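PDB 4EPS: putative fimbrium tip subunit Fim1C from Bacteroides ovatus, which is probably a component of the tip of fimbriae, the cell-surface filaments that mediate adhesion and biofilm formation. Local coordinates for residues V164-T169 with G232-K237; A244-E249 with K253-D258. One frame throughout, in Å; residues are numbered along the deposited sequence.

How the contacts relate
Both contacts belong to the fimbrillin-like part of the chain, with centres about 16 Å apart. Contact 1 is the buried one, an apolar meeting of Leu166, Pro167 and Tyr234 between the bend of strand 148-174 and the end of strand 229-234. Contact 2 is only partly buried: the stems of Lys246, from the loop before strand 251-256, and Lys253, on that strand, lie across each other at a slant, with the methyl of the buried selenomethionine Met247 against Lys253. Strands 148-174 and 251-256 tie the two together, since Lys165 N meets Phe255 O at 2.9 Å, a probable hydrogen bond in their parallel pairing. Val257, from contact 2, also packs on Tyr234 OH through CG1, adding to the apolar surroundings of contact 1.

Contact 1 of 2, residues V164-T169 with G232-K237; sequences VKLPST and GHYNDK. With GOL (glycerol), chain O.
The phenol ring of Tyr234 has the CD2 methyl of Leu166 over one face, 4.1 Å from Tyr234 CD1. Pro167 reaches the ring obliquely from the direction opposite to the tyrosine side chain, its CG 3.5 Å from Tyr234 CE2 and its CD only slightly farther. The other leucine methyl meets the root of the tyrosine side chain, with Leu166 CD1 4.0 Å from Tyr234 CB, and the two side chains slide past each other in opposite directions. Tyr234 CG sits between its own backbone N and carbonyl carbon (chi1 72°), and this brings the ring over toward the leucine and proline. No hydrogen bond joins the segments, and the closest CA atoms, those of Leu166 and Tyr234, are 8.1 Å apart. This is side-chain packing between strands that are not paired, consistent with the layered beta architecture of a transthyretin-like fold. Strand 148-174 breaks its regular course at Leu166 and Pro167; strand 229-234 ends in a two-residue hairpin turn, closed by Lys237 N on Tyr234 O at 2.9 Å. Replacing Tyr234 with an alanine would probably take the ring away from Leu166 CD2 and Pro167 and open a gap beside Val257. Beyond the ring, a glycerol probably taken from the crystallisation liquor lies between the segments. Its O2 is hydrogen-bonded to Thr169 OG1 at 2.7 Å, and that hydroxyl also meets Lys262 NZ. The link from its O3 to Asn235 ND2 is weak, and doubtful because Asn235 has two conformers. Pro167 O is held by Ser191 OG.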
loop_
_atom_site.group_PDB
_atom_site.type_symbol
_atom_site.label_atom_id
_atom_site.label_comp_id
_atom_site.label_asym_id
_atom_site.label_seq_id
_atom_site.Cartn_x
_atom_site.Cartn_y
_atom_site.Cartn_z
ATOM N N VAL A 164 -26.248 6.502 17.748
ATOM C CA VAL A 164 -24.936 6.037 18.210
ATOM C C VAL A 164 -24.140 5.529 17.003
ATOM O O VAL A 164 -24.610 4.654 16.282
ATOM C CB VAL A 164 -24.999 4.948 19.325
ATOM C CG1 VAL A 164 -23.595 4.637 19.863
ATOM C CG2 VAL A 164 -25.949 5.340 20.457
ATOM N N LYS A 165 -22.918 6.053 16.825
ATOM C CA LYS A 165 -21.994 5.604 15.782
ATOM C C LYS A 165 -20.786 4.949 16.460
ATOM O O LYS A 165 -19.921 5.650 16.995
ATOM C CB LYS A 165 -21.561 6.797 14.891
ATOM C CG LYS A 165 -20.692 6.391 13.695
ATOM C CD LYS A 165 -21.512 5.670 12.655
ATOM C CE LYS A 165 -20.714 5.429 11.401
ATOM N NZ LYS A 165 -21.450 4.501 10.522
ATOM N N LEU A 166 -20.729 3.606 16.452
ATOM C CA LEU A 166 -19.598 2.910 17.060
ATOM C C LEU A 166 -18.379 2.932 16.088
ATOM O O LEU A 166 -18.558 3.190 14.898
ATOM C CB LEU A 166 -19.978 1.472 17.442
ATOM C CG LEU A 166 -21.093 1.324 18.511
ATOM C CD1 LEU A 166 -21.398 -0.161 18.726
ATOM C CD2 LEU A 166 -20.716 2.025 19.819
ATOM N N PRO A 167 -17.145 2.698 16.567
ATOM C CA PRO A 167 -16.012 2.682 15.630
ATOM C C PRO A 167 -16.136 1.535 14.615
ATOM O O PRO A 167 -16.662 0.461 14.914
ATOM C CB PRO A 167 -14.785 2.473 16.529
ATOM C CG PRO A 167 -15.297 1.951 17.799
ATOM C CD PRO A 167 -16.706 2.418 17.961
ATOM N N SER A 168 -15.735 1.810 13.377
ATOM C CA SER A 168 -15.726 0.808 12.309
ATOM C C SER A 168 -14.539 1.105 11.406
ATOM O O SER A 168 -14.046 2.233 11.397
ATOM C CB SER A 168 -17.040 0.776 11.533
ATOM O OG SER A 168 -17.338 2.006 10.887
ATOM N N THR A 169 -14.044 0.090 10.695
ATOM C CA THR A 169 -12.868 0.285 9.851
ATOM C C THR A 169 -13.056 -0.338 8.482
ATOM O O THR A 169 -13.203 -1.549 8.368
ATOM C CB THR A 169 -11.617 -0.314 10.514
ATOM O OG1 THR A 169 -11.463 0.249 11.802
ATOM C CG2 THR A 169 -10.310 -0.059 9.673
ATOM N N GLY A 232 -22.897 1.876 26.759
ATOM C CA GLY A 232 -22.695 0.998 25.618
ATOM C C GLY A 232 -21.485 0.116 25.858
ATOM O O GLY A 232 -20.442 0.604 26.308
ATOM N N HIS A 233 -21.657 -1.179 25.628
ATOM C CA HIS A 233 -20.611 -2.191 25.651
ATOM C C HIS A 233 -20.371 -2.641 24.206
ATOM O O HIS A 233 -21.319 -2.907 23.479
ATOM C CB HIS A 233 -21.002 -3.378 26.565
ATOM C CG HIS A 233 -20.836 -3.090 28.031
ATOM N ND1 HIS A 233 -20.922 -4.100 28.978
ATOM C CD2 HIS A 233 -20.560 -1.924 28.666
ATOM C CE1 HIS A 233 -20.675 -3.522 30.144
ATOM N NE2 HIS A 233 -20.462 -2.214 30.010
ATOM N N TYR A 234 -19.113 -2.661 23.775
ATOM C CA TYR A 234 -18.730 -3.103 22.416
ATOM C C TYR A 234 -17.275 -3.485 22.466
ATOM O O TYR A 234 -16.510 -2.841 23.183
ATOM C CB TYR A 234 -18.977 -1.984 21.354
ATOM C CG TYR A 234 -17.990 -0.841 21.460
ATOM C CD1 TYR A 234 -18.165 0.174 22.397
ATOM C CD2 TYR A 234 -16.854 -0.801 20.658
ATOM C CE1 TYR A 234 -17.213 1.181 22.560
ATOM C CE2 TYR A 234 -15.895 0.199 20.815
ATOM C CZ TYR A 234 -16.100 1.207 21.738
ATOM O OH TYR A 234 -15.153 2.187 21.890
ATOM N N ASN A 235 -16.921 -4.524 21.699
ATOM C CA ASN A 235 -15.585 -5.121 21.650
ATOM C C ASN A 235 -15.234 -5.495 23.086
ATOM O O ASN A 235 -15.992 -6.258 23.689
ATOM C CB ASN A 235 -14.565 -4.175 20.967
ATOM C CG ASN A 235 -14.880 -3.942 19.507
ATOM O OD1 ASN A 235 -15.650 -4.683 18.890
ATOM N ND2 ASN A 235 -14.303 -2.892 18.925
ATOM N N ASP A 236 -14.211 -4.871 23.680
ATOM C CA ASP A 236 -13.862 -5.148 25.069
ATOM C C ASP A 236 -13.810 -3.848 25.848
ATOM O O ASP A 236 -12.952 -3.657 26.722
ATOM C CB ASP A 236 -12.534 -5.922 25.131
ATOM C CG ASP A 236 -12.719 -7.397 24.830
ATOM O OD1 ASP A 236 -13.112 -8.147 25.754
ATOM O OD2 ASP A 236 -12.490 -7.801 23.666
ATOM N N LYS A 237 -14.747 -2.922 25.532
ATOM C CA LYS A 237 -14.674 -1.647 26.239
ATOM C C LYS A 237 -16.042 -1.032 26.429
ATOM O O LYS A 237 -17.047 -1.670 26.127
ATOM C CB LYS A 237 -13.699 -0.645 25.577
ATOM C CG LYS A 237 -13.845 -0.445 24.071
ATOM C CD LYS A 237 -12.572 0.158 23.471
ATOM C CE LYS A 237 -12.387 1.628 23.797
ATOM N NZ LYS A 237 -11.250 2.223 23.044
HETATM C C1 GOL O . -12.868 -0.853 16.127
HETATM O O1 GOL O . -11.816 0.105 16.035
HETATM C C2 GOL O . -13.051 -1.567 14.809
HETATM O O2 GOL O . -13.047 -0.601 13.764
HETATM C C3 GOL O . -14.356 -2.329 14.776
HETATM O O3 GOL O . -14.307 -3.454 15.638
#

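Contact 2 of 2, residues A244-E249 with K253-D258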
loop_
_atom_site.group_PDB
_atom_site.type_symbol
_atom_site.label_atom_id
_atom_site.label_comp_id
_atom_site.label_asym_id
_atom_site.label_seq_id
_atom_site.Cartn_x
_atom_site.Cartn_y
_atom_site.Cartn_z
ATOM N N ALA A 244 -28.530 13.707 29.040
ATOM C CA ALA A 244 -29.028 14.897 29.765
ATOM C C ALA A 244 -28.755 16.177 28.978
ATOM O O ALA A 244 -27.650 16.364 28.479
ATOM C CB ALA A 244 -28.383 14.980 31.143
ATOM N N GLU A 245 -29.777 17.024 28.844
ATOM C CA GLU A 245 -29.788 18.345 28.165
ATOM C C GLU A 245 -29.688 18.251 26.644
ATOM O O GLU A 245 -29.656 19.287 25.975
ATOM C CB GLU A 245 -28.659 19.285 28.687
ATOM C CG GLU A 245 -28.458 19.262 30.201
ATOM C CD GLU A 245 -29.676 19.576 31.048
ATOM O OE1 GLU A 245 -30.679 20.068 30.489
ATOM O OE2 GLU A 245 -29.601 19.398 32.285
ATOM N N LYS A 246 -29.652 17.031 26.088
ATOM C CA LYS A 246 -29.479 16.904 24.641
ATOM C C LYS A 246 -30.723 16.320 23.965
ATOM O O LYS A 246 -30.689 16.069 22.759
ATOM C CB LYS A 246 -28.235 16.035 24.342
ATOM C CG LYS A 246 -26.955 16.599 24.964
ATOM C CD LYS A 246 -25.858 15.565 25.043
ATOM C CE LYS A 246 -24.817 15.932 26.080
ATOM N NZ LYS A 246 -23.790 14.864 26.196
HETATM N N MSE A 247 -31.803 16.099 24.734
HETATM C CA MSE A 247 -33.025 15.444 24.239
HETATM C C MSE A 247 -34.119 16.463 23.906
HETATM O O MSE A 247 -35.049 16.671 24.689
HETATM C CB MSE A 247 -33.510 14.405 25.262
HETATM C CG MSE A 247 -32.453 13.336 25.575
HETATM SE SE MSE A 247 -32.350 12.021 24.113
HETATM C CE MSE A 247 -30.851 12.749 23.077
ATOM N N LYS A 248 -33.979 17.120 22.751
ATOM C CA LYS A 248 -34.947 18.133 22.296
ATOM C C LYS A 248 -35.974 17.490 21.375
ATOM O O LYS A 248 -35.611 16.650 20.551
ATOM C CB LYS A 248 -34.235 19.274 21.553
ATOM C CG LYS A 248 -33.445 20.213 22.462
ATOM C CD LYS A 248 -33.028 21.461 21.694
ATOM C CE LYS A 248 -32.600 22.590 22.601
ATOM N NZ LYS A 248 -32.572 23.890 21.876
ATOM N N GLU A 249 -37.237 17.894 21.513
ATOM C CA GLU A 249 -38.335 17.390 20.685
ATOM C C GLU A 249 -38.052 17.618 19.201
ATOM O O GLU A 249 -37.675 18.726 18.803
ATOM C CB GLU A 249 -39.633 18.090 21.120
ATOM C CG GLU A 249 -40.861 17.740 20.317
ATOM C CD GLU A 249 -42.062 18.621 20.633
ATOM O OE1 GLU A 249 -42.086 19.237 21.722
ATOM O OE2 GLU A 249 -42.987 18.681 19.795
ATOM N N LYS A 253 -29.443 13.696 18.728
ATOM C CA LYS A 253 -28.093 13.867 19.235
ATOM C C LYS A 253 -27.317 12.651 18.760
ATOM O O LYS A 253 -27.708 11.520 19.085
ATOM C CB LYS A 253 -28.093 14.001 20.770
ATOM C CG LYS A 253 -26.703 13.861 21.428
ATOM C CD LYS A 253 -25.668 14.885 20.990
ATOM C CE LYS A 253 -24.304 14.463 21.497
ATOM N NZ LYS A 253 -23.206 15.321 20.968
ATOM N N ARG A 254 -26.246 12.880 17.997
ATOM C CA ARG A 254 -25.412 11.786 17.508
ATOM C C ARG A 254 -24.164 11.659 18.371
ATOM O O ARG A 254 -23.409 12.619 18.522
ATOM C CB ARG A 254 -25.037 11.956 16.026
ATOM C CG ARG A 254 -24.165 10.808 15.498
ATOM C CD ARG A 254 -23.792 10.983 14.032
ATOM N NE ARG A 254 -24.722 10.297 13.127
ATOM C CZ ARG A 254 -25.535 10.909 12.268
ATOM N NH1 ARG A 254 -25.543 12.235 12.180
ATOM N NH2 ARG A 254 -26.337 10.203 11.486
ATOM N N PHE A 255 -23.961 10.476 18.940
ATOM C CA PHE A 255 -22.778 10.183 19.753
ATOM C C PHE A 255 -21.797 9.405 18.880
ATOM O O PHE A 255 -22.109 8.281 18.487
ATOM C CB PHE A 255 -23.149 9.358 20.983
ATOM C CG PHE A 255 -24.055 10.064 21.960
ATOM C CD1 PHE A 255 -23.524 10.849 22.985
ATOM C CD2 PHE A 255 -25.438 9.931 21.871
ATOM C CE1 PHE A 255 -24.359 11.479 23.915
ATOM C CE2 PHE A 255 -26.278 10.554 22.816
ATOM C CZ PHE A 255 -25.730 11.323 23.828
ATOM N N VAL A 256 -20.639 9.998 18.566
ATOM C CA VAL A 256 -19.601 9.323 17.753
ATOM C C VAL A 256 -18.592 8.720 18.741
ATOM O O VAL A 256 -17.943 9.442 19.488
ATOM C CB VAL A 256 -18.949 10.272 16.716
ATOM C CG1 VAL A 256 -17.816 9.563 15.947
ATOM C CG2 VAL A 256 -20.009 10.816 15.740
ATOM N N VAL A 257 -18.518 7.392 18.781
ATOM C CA VAL A 257 -17.683 6.699 19.756
ATOM C C VAL A 257 -16.328 6.355 19.138
ATOM O O VAL A 257 -16.264 5.726 18.086
ATOM C CB VAL A 257 -18.405 5.425 20.291
ATOM C CG1 VAL A 257 -17.525 4.657 21.292
ATOM C CG2 VAL A 257 -19.771 5.790 20.914
ATOM N N ASP A 258 -15.258 6.757 19.822
ATOM C CA ASP A 258 -13.867 6.475 19.437
ATOM C C ASP A 258 -13.595 6.696 17.913
ATOM O O ASP A 258 -13.020 5.840 17.249
ATOM C CB ASP A 258 -13.468 5.036 19.872
ATOM C CG ASP A 258 -11.953 4.770 19.788
ATOM O OD1 ASP A 258 -11.167 5.727 19.979
ATOM O OD2 ASP A 258 -11.569 3.628 19.473
#
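Lys246 and Lys253 touch along their hydrocarbon stems: Lys246 CB lies 3.9 Å from Lys253 CG, and farther out Lys246 CD comes to 4.0 Å from Lys253 CE. The two chains cross obliquely, with the ammonium ends kept apart, Lys246 NZ and Lys253 NZ being 5.3 Å from each other. At that distance the like charges probably repel somewhat, while the stems still pack. The selenomethionine Met247 crosses Lys253 at about a right angle and sets its terminal CE 3.8 Å from Lys253 CB; a chain bent at chi2 (-77°) and again at chi3 is what brings the methyl against Lys253 CB. Phe255 completes the group. Lys253 CG lies 3.5 Å above one face of its ring, offset toward the rim, whereas Lys246 NZ comes in at the ring edge, near its plane, 4.1 Å from Phe255 CE1. That amine is not stacked on the aromatic face, and its hydrogen bond goes to Asp242 O, which helps to hold the end of the extended Lys246 chain. Further out, the backbone of Met247 is bonded to Ser225, and its side chain packs on Ser160 and Val162. Lys248 O receives Ser160 OG, and Glu249 forms a salt bridge with Arg158, so the loop is fastened along strand 148-174. The loop connects strands 237-242 and 251-256: Phe255 packs back on Leu241 of the first, while the second pairs in parallel with 148-174, Lys253 being bonded through its backbone to Leu161 and Val163.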